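Local coordinates for protein enoyl-CoA hydratase (Mycobacterium smegmatis, PDB 3PE8) that probably catalyses the reversible hydration of 2-enoyl-CoA thioesters to 3-hydroxyacyl-CoA, as a hexameric member of the crotonase family, and binds a zinc ion, at residues Phe41-Asp52 with Lys87-Val95; Gly133-Arg143 with Ala220-Trp231. One frame throughout, in Å; residues are numbered along the deposited sequence.

Contact 1: Phe41-Asp52 with Lys87-Val95; sequences FFRALSDAQNDD and KWPDMTKPV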
loop_
_atom_site.group_PDB
_atom_site.type_symbol
_atom_site.label_atom_id
_atom_site.label_comp_id
_atom_site.label_asym_id
_atom_site.label_seq_id
_atom_site.Cartn_x
_atom_site.Cartn_y
_atom_site.Cartn_z
ATOM N N PHE A 41 -3.652 -11.667 -31.387
ATOM C CA PHE A 41 -3.922 -10.314 -30.878
ATOM C C PHE A 41 -2.813 -9.812 -29.970
ATOM O O PHE A 41 -2.287 -8.694 -30.131
ATOM C CB PHE A 41 -5.258 -10.292 -30.144
ATOM C CG PHE A 41 -5.584 -8.967 -29.535
ATOM C CD1 PHE A 41 -5.902 -7.875 -30.331
ATOM C CD2 PHE A 41 -5.501 -8.793 -28.158
ATOM C CE1 PHE A 41 -6.168 -6.638 -29.751
ATOM C CE2 PHE A 41 -5.774 -7.552 -27.587
ATOM C CZ PHE A 41 -6.094 -6.483 -28.405
ATOM N N PHE A 42 -2.433 -10.635 -29.000
ATOM C CA PHE A 42 -1.408 -10.231 -28.047
ATOM C C PHE A 42 -0.068 -10.029 -28.738
ATOM O O PHE A 42 0.675 -9.100 -28.401
ATOM C CB PHE A 42 -1.351 -11.164 -26.825
ATOM C CG PHE A 42 -2.592 -11.094 -25.956
ATOM C CD1 PHE A 42 -2.992 -9.880 -25.403
ATOM C CD2 PHE A 42 -3.389 -12.206 -25.735
ATOM C CE1 PHE A 42 -4.154 -9.784 -24.644
ATOM C CE2 PHE A 42 -4.559 -12.100 -24.966
ATOM C CZ PHE A 42 -4.912 -10.892 -24.399
ATOM N N ARG A 43 0.250 -10.872 -29.730
ATOM C CA ARG A 43 1.437 -10.672 -30.541
ATOM C C ARG A 43 1.374 -9.369 -31.354
ATOM O O ARG A 43 2.354 -8.659 -31.466
ATOM C CB ARG A 43 1.680 -11.877 -31.471
ATOM C CG ARG A 43 2.902 -11.732 -32.367
ATOM C CD ARG A 43 3.208 -13.044 -33.100
ATOM N NE ARG A 43 2.139 -13.335 -34.067
ATOM C CZ ARG A 43 1.241 -14.324 -33.995
ATOM N NH1 ARG A 43 1.231 -15.212 -32.989
ATOM N NH2 ARG A 43 0.337 -14.425 -34.962
ATOM N N ALA A 44 0.206 -9.062 -31.904
ATOM C CA ALA A 44 0.025 -7.827 -32.668
ATOM C C ALA A 44 0.243 -6.569 -31.814
ATOM O O ALA A 44 0.819 -5.578 -32.293
ATOM C CB ALA A 44 -1.378 -7.813 -33.337
ATOM N N LEU A 45 -0.173 -6.613 -30.554
ATOM C CA LEU A 45 0.088 -5.509 -29.625
ATOM C C LEU A 45 1.584 -5.301 -29.417
ATOM O O LEU A 45 2.095 -4.167 -29.501
ATOM C CB LEU A 45 -0.634 -5.707 -28.280
ATOM C CG LEU A 45 -2.155 -5.488 -28.268
ATOM C CD1 LEU A 45 -2.719 -5.847 -26.888
ATOM C CD2 LEU A 45 -2.544 -4.070 -28.694
ATOM N N SER A 46 2.305 -6.397 -29.184
ATOM C CA SER A 46 3.736 -6.349 -29.000
ATOM C C SER A 46 4.433 -5.861 -30.257
ATOM O O SER A 46 5.366 -5.041 -30.211
ATOM C CB SER A 46 4.252 -7.747 -28.645
ATOM O OG SER A 46 3.963 -7.967 -27.288
ATOM N N ASP A 47 3.956 -6.326 -31.396
ATOM C CA ASP A 47 4.565 -5.930 -32.666
ATOM C C ASP A 47 4.358 -4.424 -32.892
ATOM O O ASP A 47 5.272 -3.727 -33.362
ATOM C CB ASP A 47 3.986 -6.739 -33.836
ATOM C CG ASP A 47 4.556 -8.165 -33.945
ATOM O OD1 ASP A 47 5.567 -8.525 -33.315
ATOM O OD2 ASP A 47 3.977 -8.945 -34.722
ATOM N N ALA A 48 3.161 -3.911 -32.545
ATOM C CA ALA A 48 2.865 -2.489 -32.678
ATOM C C ALA A 48 3.799 -1.668 -31.779
ATOM O O ALA A 48 4.326 -0.651 -32.190
ATOM C CB ALA A 48 1.383 -2.202 -32.348
ATOM N N GLN A 49 4.017 -2.146 -30.562
ATOM C CA GLN A 49 4.917 -1.464 -29.638
ATOM C C GLN A 49 6.322 -1.356 -30.206
ATOM O O GLN A 49 7.010 -0.337 -30.020
ATOM C CB GLN A 49 4.938 -2.193 -28.290
ATOM C CG GLN A 49 5.917 -1.615 -27.299
ATOM C CD GLN A 49 5.582 -0.206 -26.882
ATOM O OE1 GLN A 49 4.411 0.160 -26.795
ATOM N NE2 GLN A 49 6.610 0.576 -26.543
ATOM N N ASN A 50 6.769 -2.424 -30.871
ATOM C CA ASN A 50 8.126 -2.506 -31.412
ATOM C C ASN A 50 8.334 -1.844 -32.784
ATOM O O ASN A 50 9.477 -1.650 -33.228
ATOM C CB ASN A 50 8.560 -3.979 -31.486
ATOM C CG ASN A 50 8.659 -4.630 -30.119
ATOM O OD1 ASN A 50 8.914 -3.957 -29.123
ATOM N ND2 ASN A 50 8.442 -5.956 -30.068
ATOM N N ASP A 51 7.242 -1.463 -33.436
ATOM C CA ASP A 51 7.289 -0.987 -34.801
ATOM C C ASP A 51 7.403 0.525 -34.805
ATOM O O ASP A 51 6.477 1.229 -34.399
ATOM C CB ASP A 51 6.037 -1.428 -35.572
ATOM C CG ASP A 51 6.163 -1.215 -37.077
ATOM O OD1 ASP A 51 6.926 -0.306 -37.498
ATOM O OD2 ASP A 51 5.523 -2.001 -37.834
ATOM N N ASP A 52 8.530 1.036 -35.290
ATOM C CA ASP A 52 8.762 2.463 -35.315
ATOM C C ASP A 52 7.824 3.240 -36.250
ATOM O O ASP A 52 7.756 4.461 -36.139
ATOM C CB ASP A 52 10.234 2.775 -35.691
ATOM C CG ASP A 52 11.229 2.394 -34.592
ATOM O OD1 ASP A 52 10.824 2.064 -33.468
ATOM O OD2 ASP A 52 12.460 2.445 -34.848
ATOM N N LYS A 87 -2.199 -11.749 -20.434
ATOM C CA LYS A 87 -1.305 -11.720 -21.595
ATOM C C LYS A 87 -1.090 -10.322 -22.193
ATOM O O LYS A 87 -0.219 -10.148 -23.033
ATOM C CB LYS A 87 -1.914 -12.575 -22.704
ATOM C CG LYS A 87 -2.106 -14.061 -22.346
ATOM C CD LYS A 87 -0.808 -14.790 -22.244
ATOM C CE LYS A 87 -1.066 -16.247 -21.847
ATOM N NZ LYS A 87 0.180 -16.950 -21.508
ATOM N N TRP A 88 -1.872 -9.319 -21.791
ATOM C CA TRP A 88 -1.760 -8.014 -22.423
ATOM C C TRP A 88 -0.384 -7.468 -22.074
ATOM O O TRP A 88 -0.053 -7.384 -20.888
ATOM C CB TRP A 88 -2.853 -7.085 -21.897
ATOM C CG TRP A 88 -2.952 -5.759 -22.598
ATOM C CD1 TRP A 88 -2.068 -4.708 -22.499
ATOM C CD2 TRP A 88 -3.989 -5.329 -23.458
ATOM N NE1 TRP A 88 -2.502 -3.648 -23.255
ATOM C CE2 TRP A 88 -3.689 -4.006 -23.851
ATOM C CE3 TRP A 88 -5.182 -5.911 -23.912
ATOM C CZ2 TRP A 88 -4.535 -3.272 -24.682
ATOM C CZ3 TRP A 88 -6.000 -5.202 -24.724
ATOM C CH2 TRP A 88 -5.698 -3.877 -25.098
ATOM N N PRO A 89 0.423 -7.105 -23.091
ATOM C CA PRO A 89 1.835 -6.748 -22.876
ATOM C C PRO A 89 2.062 -5.324 -22.359
ATOM O O PRO A 89 1.163 -4.485 -22.423
ATOM C CB PRO A 89 2.432 -6.899 -24.284
ATOM C CG PRO A 89 1.303 -6.534 -25.180
ATOM C CD PRO A 89 0.089 -7.136 -24.524
ATOM N N ASP A 90 3.240 -5.074 -21.792
ATOM C CA ASP A 90 3.619 -3.733 -21.394
ATOM C C ASP A 90 3.803 -2.895 -22.657
ATOM O O ASP A 90 4.517 -3.289 -23.582
ATOM C CB ASP A 90 4.915 -3.735 -20.582
ATOM C CG ASP A 90 5.285 -2.347 -20.062
ATOM O OD1 ASP A 90 4.384 -1.577 -19.682
ATOM O OD2 ASP A 90 6.499 -2.049 -19.997
ATOM N N MET A 91 3.154 -1.746 -22.692
ATOM C CA MET A 91 3.162 -0.877 -23.867
ATOM C C MET A 91 3.338 0.555 -23.385
ATOM O O MET A 91 2.826 0.925 -22.326
ATOM C CB MET A 91 1.846 -1.018 -24.630
ATOM C CG MET A 91 1.677 -2.383 -25.289
ATOM S SD MET A 91 0.127 -2.432 -26.178
ATOM C CE MET A 91 0.522 -1.392 -27.602
ATOM N N THR A 92 4.033 1.365 -24.176
ATOM C CA THR A 92 4.116 2.799 -23.920
ATOM C C THR A 92 3.379 3.591 -24.974
ATOM O O THR A 92 3.238 4.804 -24.825
ATOM C CB THR A 92 5.540 3.286 -23.858
ATOM O OG1 THR A 92 6.172 3.140 -25.141
ATOM C CG2 THR A 92 6.321 2.529 -22.759
ATOM N N LYS A 93 2.918 2.929 -26.039
ATOM C CA LYS A 93 2.101 3.588 -27.075
ATOM C C LYS A 93 0.613 3.474 -26.696
ATOM O O LYS A 93 0.156 2.414 -26.301
ATOM C CB LYS A 93 2.364 2.933 -28.432
ATOM C CG LYS A 93 3.823 3.073 -28.885
ATOM C CD LYS A 93 4.082 2.485 -30.227
ATOM C CE LYS A 93 5.554 2.528 -30.553
ATOM N NZ LYS A 93 5.836 1.797 -31.818
ATOM N N PRO A 94 -0.156 4.548 -26.873
ATOM C CA PRO A 94 -1.530 4.506 -26.467
ATOM C C PRO A 94 -2.399 3.536 -27.255
ATOM O O PRO A 94 -2.247 3.414 -28.460
ATOM C CB PRO A 94 -2.030 5.922 -26.743
ATOM C CG PRO A 94 -0.860 6.757 -26.877
ATOM C CD PRO A 94 0.270 5.898 -27.266
ATOM N N VAL A 95 -3.321 2.883 -26.551
ATOM C CA VAL A 95 -4.298 1.957 -27.122
ATOM C C VAL A 95 -5.701 2.502 -26.882
ATOM O O VAL A 95 -6.120 2.692 -25.740
ATOM C CB VAL A 95 -4.209 0.542 -26.514
ATOM C CG1 VAL A 95 -5.268 -0.385 -27.141
ATOM C CG2 VAL A 95 -2.811 -0.055 -26.767
HETATM O O HOH W 1 8.683 1.932 -31.880
#

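Contact 2: Gly133-Arg143 with Ala220-Trp231; sequences GLMPTWGLSVR and ALWAEAEAARQW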
loop_
_atom_site.group_PDB
_atom_site.type_symbol
_atom_site.label_atom_id
_atom_site.label_comp_id
_atom_site.label_asym_id
_atom_site.label_seq_id
_atom_site.Cartn_x
_atom_site.Cartn_y
_atom_site.Cartn_z
ATOM N N GLY A 133 -20.356 -19.343 -14.112
ATOM C CA GLY A 133 -19.647 -20.070 -13.051
ATOM C C GLY A 133 -18.148 -20.012 -13.158
ATOM O O GLY A 133 -17.464 -21.022 -12.897
ATOM N N LEU A 134 -17.624 -18.853 -13.567
ATOM C CA LEU A 134 -16.179 -18.635 -13.689
ATOM C C LEU A 134 -15.799 -17.417 -12.844
ATOM O O LEU A 134 -16.640 -16.546 -12.567
ATOM C CB LEU A 134 -15.766 -18.434 -15.150
ATOM C CG LEU A 134 -15.987 -19.620 -16.091
ATOM C CD1 LEU A 134 -15.692 -19.262 -17.531
ATOM C CD2 LEU A 134 -15.167 -20.852 -15.662
ATOM N N MET A 135 -14.567 -17.402 -12.362
ATOM C CA MET A 135 -13.999 -16.202 -11.742
ATOM C C MET A 135 -13.078 -15.477 -12.731
ATOM O O MET A 135 -12.377 -16.123 -13.510
ATOM C CB MET A 135 -13.227 -16.576 -10.483
ATOM C CG MET A 135 -14.107 -17.041 -9.360
ATOM S SD MET A 135 -15.130 -15.781 -8.610
ATOM C CE MET A 135 -13.845 -14.985 -7.612
ATOM N N PRO A 136 -13.026 -14.130 -12.667
ATOM C CA PRO A 136 -12.205 -13.361 -13.605
ATOM C C PRO A 136 -10.708 -13.494 -13.301
ATOM O O PRO A 136 -10.306 -13.562 -12.136
ATOM C CB PRO A 136 -12.677 -11.912 -13.370
ATOM C CG PRO A 136 -13.150 -11.900 -11.984
ATOM C CD PRO A 136 -13.763 -13.256 -11.746
ATOM N N THR A 137 -9.890 -13.565 -14.355
ATOM C CA THR A 137 -8.448 -13.622 -14.217
ATOM C C THR A 137 -7.717 -12.584 -15.064
ATOM O O THR A 137 -6.477 -12.522 -15.044
ATOM C CB THR A 137 -7.896 -15.039 -14.579
ATOM O OG1 THR A 137 -8.106 -15.303 -15.959
ATOM C CG2 THR A 137 -8.580 -16.111 -13.710
ATOM N N TRP A 138 -8.457 -11.736 -15.781
ATOM C CA TRP A 138 -7.858 -10.692 -16.604
ATOM C C TRP A 138 -8.232 -9.311 -16.093
ATOM O O TRP A 138 -8.340 -8.342 -16.854
ATOM C CB TRP A 138 -8.299 -10.811 -18.061
ATOM C CG TRP A 138 -7.602 -11.844 -18.889
ATOM C CD1 TRP A 138 -6.704 -12.792 -18.481
ATOM C CD2 TRP A 138 -7.780 -12.052 -20.305
ATOM N NE1 TRP A 138 -6.298 -13.568 -19.556
ATOM C CE2 TRP A 138 -6.960 -13.140 -20.679
ATOM C CE3 TRP A 138 -8.566 -11.425 -21.286
ATOM C CZ2 TRP A 138 -6.887 -13.603 -21.991
ATOM C CZ3 TRP A 138 -8.502 -11.892 -22.578
ATOM C CH2 TRP A 138 -7.674 -12.973 -22.922
ATOM N N GLY A 139 -8.391 -9.218 -14.791
ATOM C CA GLY A 139 -8.542 -7.938 -14.125
ATOM C C GLY A 139 -9.923 -7.338 -13.987
ATOM O O GLY A 139 -10.032 -6.225 -13.441
ATOM N N LEU A 140 -10.963 -8.048 -14.398
ATOM C CA LEU A 140 -12.297 -7.456 -14.298
ATOM C C LEU A 140 -12.590 -6.950 -12.885
ATOM O O LEU A 140 -13.154 -5.872 -12.699
ATOM C CB LEU A 140 -13.363 -8.429 -14.749
ATOM C CG LEU A 140 -14.756 -7.836 -14.995
ATOM C CD1 LEU A 140 -15.440 -8.548 -16.108
ATOM C CD2 LEU A 140 -15.523 -7.958 -13.647
ATOM N N SER A 141 -12.277 -7.738 -11.856
ATOM C CA SER A 141 -12.701 -7.392 -10.501
ATOM C C SER A 141 -11.906 -6.223 -9.894
ATOM O O SER A 141 -12.312 -5.638 -8.885
ATOM C CB SER A 141 -12.694 -8.623 -9.590
ATOM O OG SER A 141 -11.417 -9.188 -9.419
ATOM N N VAL A 142 -10.807 -5.873 -10.545
ATOM C CA VAL A 142 -10.004 -4.719 -10.172
ATOM C C VAL A 142 -10.374 -3.504 -11.029
ATOM O O VAL A 142 -10.655 -2.422 -10.508
ATOM C CB VAL A 142 -8.517 -5.014 -10.307
ATOM C CG1 VAL A 142 -7.673 -3.793 -9.913
ATOM C CG2 VAL A 142 -8.204 -6.259 -9.415
ATOM N N ARG A 143 -10.373 -3.701 -12.349
ATOM C CA ARG A 143 -10.551 -2.571 -13.249
ATOM C C ARG A 143 -11.997 -2.121 -13.435
ATOM O O ARG A 143 -12.218 -0.951 -13.759
ATOM C CB ARG A 143 -9.901 -2.835 -14.606
ATOM C CG ARG A 143 -8.409 -3.096 -14.532
ATOM C CD ARG A 143 -7.696 -3.019 -15.897
ATOM N NE ARG A 143 -6.285 -3.274 -15.662
ATOM C CZ ARG A 143 -5.703 -4.474 -15.676
ATOM N NH1 ARG A 143 -6.357 -5.558 -16.081
ATOM N NH2 ARG A 143 -4.426 -4.580 -15.294
ATOM N N ALA A 220 -4.404 -5.880 -5.592
ATOM C CA ALA A 220 -5.737 -6.303 -5.990
ATOM C C ALA A 220 -5.727 -7.393 -7.034
ATOM O O ALA A 220 -6.558 -8.322 -6.989
ATOM C CB ALA A 220 -6.527 -5.061 -6.527
ATOM N N LEU A 221 -4.827 -7.268 -8.015
ATOM C CA LEU A 221 -4.687 -8.287 -9.039
ATOM C C LEU A 221 -4.258 -9.636 -8.465
ATOM O O LEU A 221 -4.705 -10.680 -8.911
ATOM C CB LEU A 221 -3.746 -7.804 -10.148
ATOM C CG LEU A 221 -4.327 -6.684 -10.997
ATOM C CD1 LEU A 221 -3.232 -5.954 -11.761
ATOM C CD2 LEU A 221 -5.429 -7.201 -11.955
ATOM N N TRP A 222 -3.373 -9.619 -7.478
ATOM C CA TRP A 222 -3.012 -10.840 -6.769
ATOM C C TRP A 222 -4.216 -11.457 -6.074
ATOM O O TRP A 222 -4.448 -12.637 -6.185
ATOM C CB TRP A 222 -1.929 -10.551 -5.736
ATOM C CG TRP A 222 -1.448 -11.815 -5.018
ATOM C CD1 TRP A 222 -1.722 -12.193 -3.720
ATOM C CD2 TRP A 222 -0.696 -12.909 -5.591
ATOM N NE1 TRP A 222 -1.138 -13.412 -3.441
ATOM C CE2 TRP A 222 -0.519 -13.871 -4.577
ATOM C CE3 TRP A 222 -0.124 -13.150 -6.851
ATOM C CZ2 TRP A 222 0.194 -15.051 -4.786
ATOM C CZ3 TRP A 222 0.593 -14.343 -7.051
ATOM C CH2 TRP A 222 0.737 -15.267 -6.019
ATOM N N ALA A 223 -4.995 -10.640 -5.366
ATOM C CA ALA A 223 -6.194 -11.106 -4.716
ATOM C C ALA A 223 -7.199 -11.728 -5.683
ATOM O O ALA A 223 -7.784 -12.756 -5.369
ATOM C CB ALA A 223 -6.846 -9.978 -3.920
ATOM N N GLU A 224 -7.355 -11.116 -6.852
ATOM C CA GLU A 224 -8.244 -11.641 -7.893
ATOM C C GLU A 224 -7.715 -13.050 -8.313
ATOM O O GLU A 224 -8.507 -14.015 -8.434
ATOM C CB GLU A 224 -8.279 -10.697 -9.109
ATOM C CG GLU A 224 -9.018 -11.297 -10.305
ATOM C CD GLU A 224 -9.020 -10.436 -11.514
ATOM O OE1 GLU A 224 -8.077 -10.521 -12.326
ATOM O OE2 GLU A 224 -10.001 -9.662 -11.641
ATOM N N ALA A 225 -6.410 -13.155 -8.535
ATOM C CA ALA A 225 -5.798 -14.403 -8.993
ATOM C C ALA A 225 -5.967 -15.488 -7.931
ATOM O O ALA A 225 -6.326 -16.620 -8.240
ATOM C CB ALA A 225 -4.302 -14.222 -9.353
ATOM N N GLU A 226 -5.741 -15.116 -6.685
ATOM C CA GLU A 226 -5.924 -16.057 -5.581
ATOM C C GLU A 226 -7.375 -16.528 -5.464
ATOM O O GLU A 226 -7.619 -17.727 -5.265
ATOM C CB GLU A 226 -5.438 -15.427 -4.307
ATOM C CG GLU A 226 -3.919 -15.270 -4.301
ATOM C CD GLU A 226 -3.209 -16.576 -4.096
ATOM O OE1 GLU A 226 -3.104 -16.962 -2.905
ATOM O OE2 GLU A 226 -2.790 -17.230 -5.096
ATOM N N ALA A 227 -8.334 -15.619 -5.608
ATOM C CA ALA A 227 -9.748 -16.004 -5.555
ATOM C C ALA A 227 -10.107 -16.961 -6.705
ATOM O O ALA A 227 -10.889 -17.899 -6.514
ATOM C CB ALA A 227 -10.653 -14.775 -5.569
ATOM N N ALA A 228 -9.537 -16.737 -7.900
ATOM C CA ALA A 228 -9.768 -17.627 -9.041
ATOM C C ALA A 228 -9.196 -19.026 -8.768
ATOM O O ALA A 228 -9.857 -20.033 -9.025
ATOM C CB ALA A 228 -9.180 -17.028 -10.328
ATOM N N ARG A 229 -7.985 -19.083 -8.227
ATOM C CA ARG A 229 -7.380 -20.363 -7.918
ATOM C C ARG A 229 -8.197 -21.131 -6.882
ATOM O O ARG A 229 -8.388 -22.349 -7.004
ATOM C CB ARG A 229 -5.933 -20.176 -7.480
ATOM C CG ARG A 229 -5.041 -19.792 -8.666
ATOM C CD ARG A 229 -3.567 -19.815 -8.349
ATOM N NE ARG A 229 -3.111 -18.583 -7.699
ATOM C CZ ARG A 229 -2.554 -17.547 -8.319
ATOM N NH1 ARG A 229 -2.183 -16.499 -7.606
ATOM N NH2 ARG A 229 -2.378 -17.533 -9.639
ATOM N N GLN A 230 -8.700 -20.416 -5.886
ATOM C CA GLN A 230 -9.490 -21.044 -4.823
ATOM C C GLN A 230 -10.809 -21.580 -5.395
ATOM O O GLN A 230 -11.266 -22.630 -4.972
ATOM C CB GLN A 230 -9.769 -20.063 -3.677
ATOM N N TRP A 231 -11.407 -20.831 -6.325
ATOM C CA TRP A 231 -12.616 -21.273 -7.056
ATOM C C TRP A 231 -12.393 -22.546 -7.871
ATOM O O TRP A 231 -13.194 -23.512 -7.804
ATOM C CB TRP A 231 -13.106 -20.137 -7.978
ATOM C CG TRP A 231 -14.309 -20.504 -8.823
ATOM C CD1 TRP A 231 -14.320 -20.818 -10.161
ATOM C CD2 TRP A 231 -15.673 -20.543 -8.401
ATOM N NE1 TRP A 231 -15.610 -21.075 -10.586
ATOM C CE2 TRP A 231 -16.454 -20.908 -9.522
ATOM C CE3 TRP A 231 -16.320 -20.301 -7.178
ATOM C CZ2 TRP A 231 -17.832 -21.020 -9.462
ATOM C CZ3 TRP A 231 -17.674 -20.441 -7.118
ATOM C CH2 TRP A 231 -18.425 -20.790 -8.254
HETATM O O HOH W 2 -11.108 -13.863 -9.519
#

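Contact 1: Phe41-Asp52 with Lys87-Val95
Leu45 and Trp88 form the apolar centre: the methyl CD1 of Leu45 sits squarely over the six-membered ring of the indole, 3.6 Å from its centroid, a CH-pi contact almost on the ring normal. One helical turn earlier the ring of Phe41 turns its edge to the same indole, an offset edge-to-face pair with planes at 64° and Phe41 CE2 3.7 Å from Trp88 CZ3. Phe42 receives CB of Lys87 over one face, while CD2 of Phe41 lies against the other. Further along, Leu45 CB meets both Pro89 CG and Met91 SD, and Met91 CE ends against the carbonyl O of Leu45.

Toward the end of the helix the contact becomes polar. Gln49 bends at chi2 (64°), which turns its amide onto the backbone of the loop. Its OE1 accepts from Thr92 N (2.9 Å) and from Lys93 N, the latter on a lone pair in the carbonyl plane, and NE2 donates to Thr92 OG1 at 3.0 Å; three bonds thus fix the amide's rotation. The extended chain of Lys93 carries NZ to the C-terminal end of helix 35-50, where it donates to Ala48 O (2.9 Å), in the carbonyl plane, and to Gln49 O from above the plane of that second carbonyl. Val54 O is a further acceptor, and a water links NZ to Asp52 OD1. The ammonium probably interacts favourably with the negative end of the helix dipole. Helix 35-50 is thereby joined to the loop entering strand 95-99, within the beta-alpha architecture of the crotonase fold.

Contact 2: Gly133-Arg143 with Ala220-Trp231
The loop Gly133-Thr137 runs beside helix 199-234, bringing the CA atoms of Met135 and Ala228 within 5.2 Å, before Gly139 takes the N-cap position of helix 140-148. Gly133, with positive phi, closes helix 129-132 in a Schellman motif. Its carbonyl O accepts from the indole NE1 of Trp231 at 3.0 Å; the donor stands well out of the carbonyl plane, and the bond is bent, at 140°.

Met135 passes over the face of that indole. Its CG lies 3.5 Å from Trp231 CG, and SD stands farther above the five-membered ring in a Met-aromatic contact. Bends at chi2 and chi3 fold the thioether back, leaving CE against Ala227 CB. Thr137 CG2 packs on Ala228 CB, the residue that also meets Met135 CB; the short side chains of Ala220, Ala227 and Ala228 are consistent with this close approach. At the other end Val142 CG2 meets Ala220 CB at 3.5 Å, and Leu221 CD2 reaches Gly139 CA.

Between these apolar patches the buried carboxylate of Glu224 reaches the start of helix 140-148 on an extended chain. OE1 uses its syn lone pair for Gly139 N (2.8 Å), whereas OE2 accepts from both Ser141 N and Ser141 OG. Three donated hydrogen bonds thus hold the carboxylate, and the positive end of the helix dipole probably favours its charged form. Trp138 N and Leu140 N of the same loop both donate to OE1 of Glu109, a zinc ligand, so the loop joins helix 199-234 to the metal site. Another subunit packs against Ala227 and Trp231. A water completes the contact, donating to Pro136 O and Glu224 O, at 2.8 Å from each.

Contact 1 closes before contact 2 opens along the chain, and their centres lie 24 Å apart within one chain of the crotonase family. Contact 1 joins helix 35-50 to the approach to strand 95-99 of the six-stranded sheet; contact 2 joins the loop before helix 140-148 to the long helix 199-234. Phe42 and Trp138 bring the two together in an edge-to-face ring pair, CZ of Phe42 lying 3.8 Å from CH2 of Trp138. Helix 199-234 also spans both regions, since Arg203 and Asp207 touch Thr92 of contact 1. Contact 2 lies closer to zinc ligands Glu109 and His129 and meets two other subunits, linking metal site and subunit interface; contact 1 reaches a neighbouring subunit at Pro94.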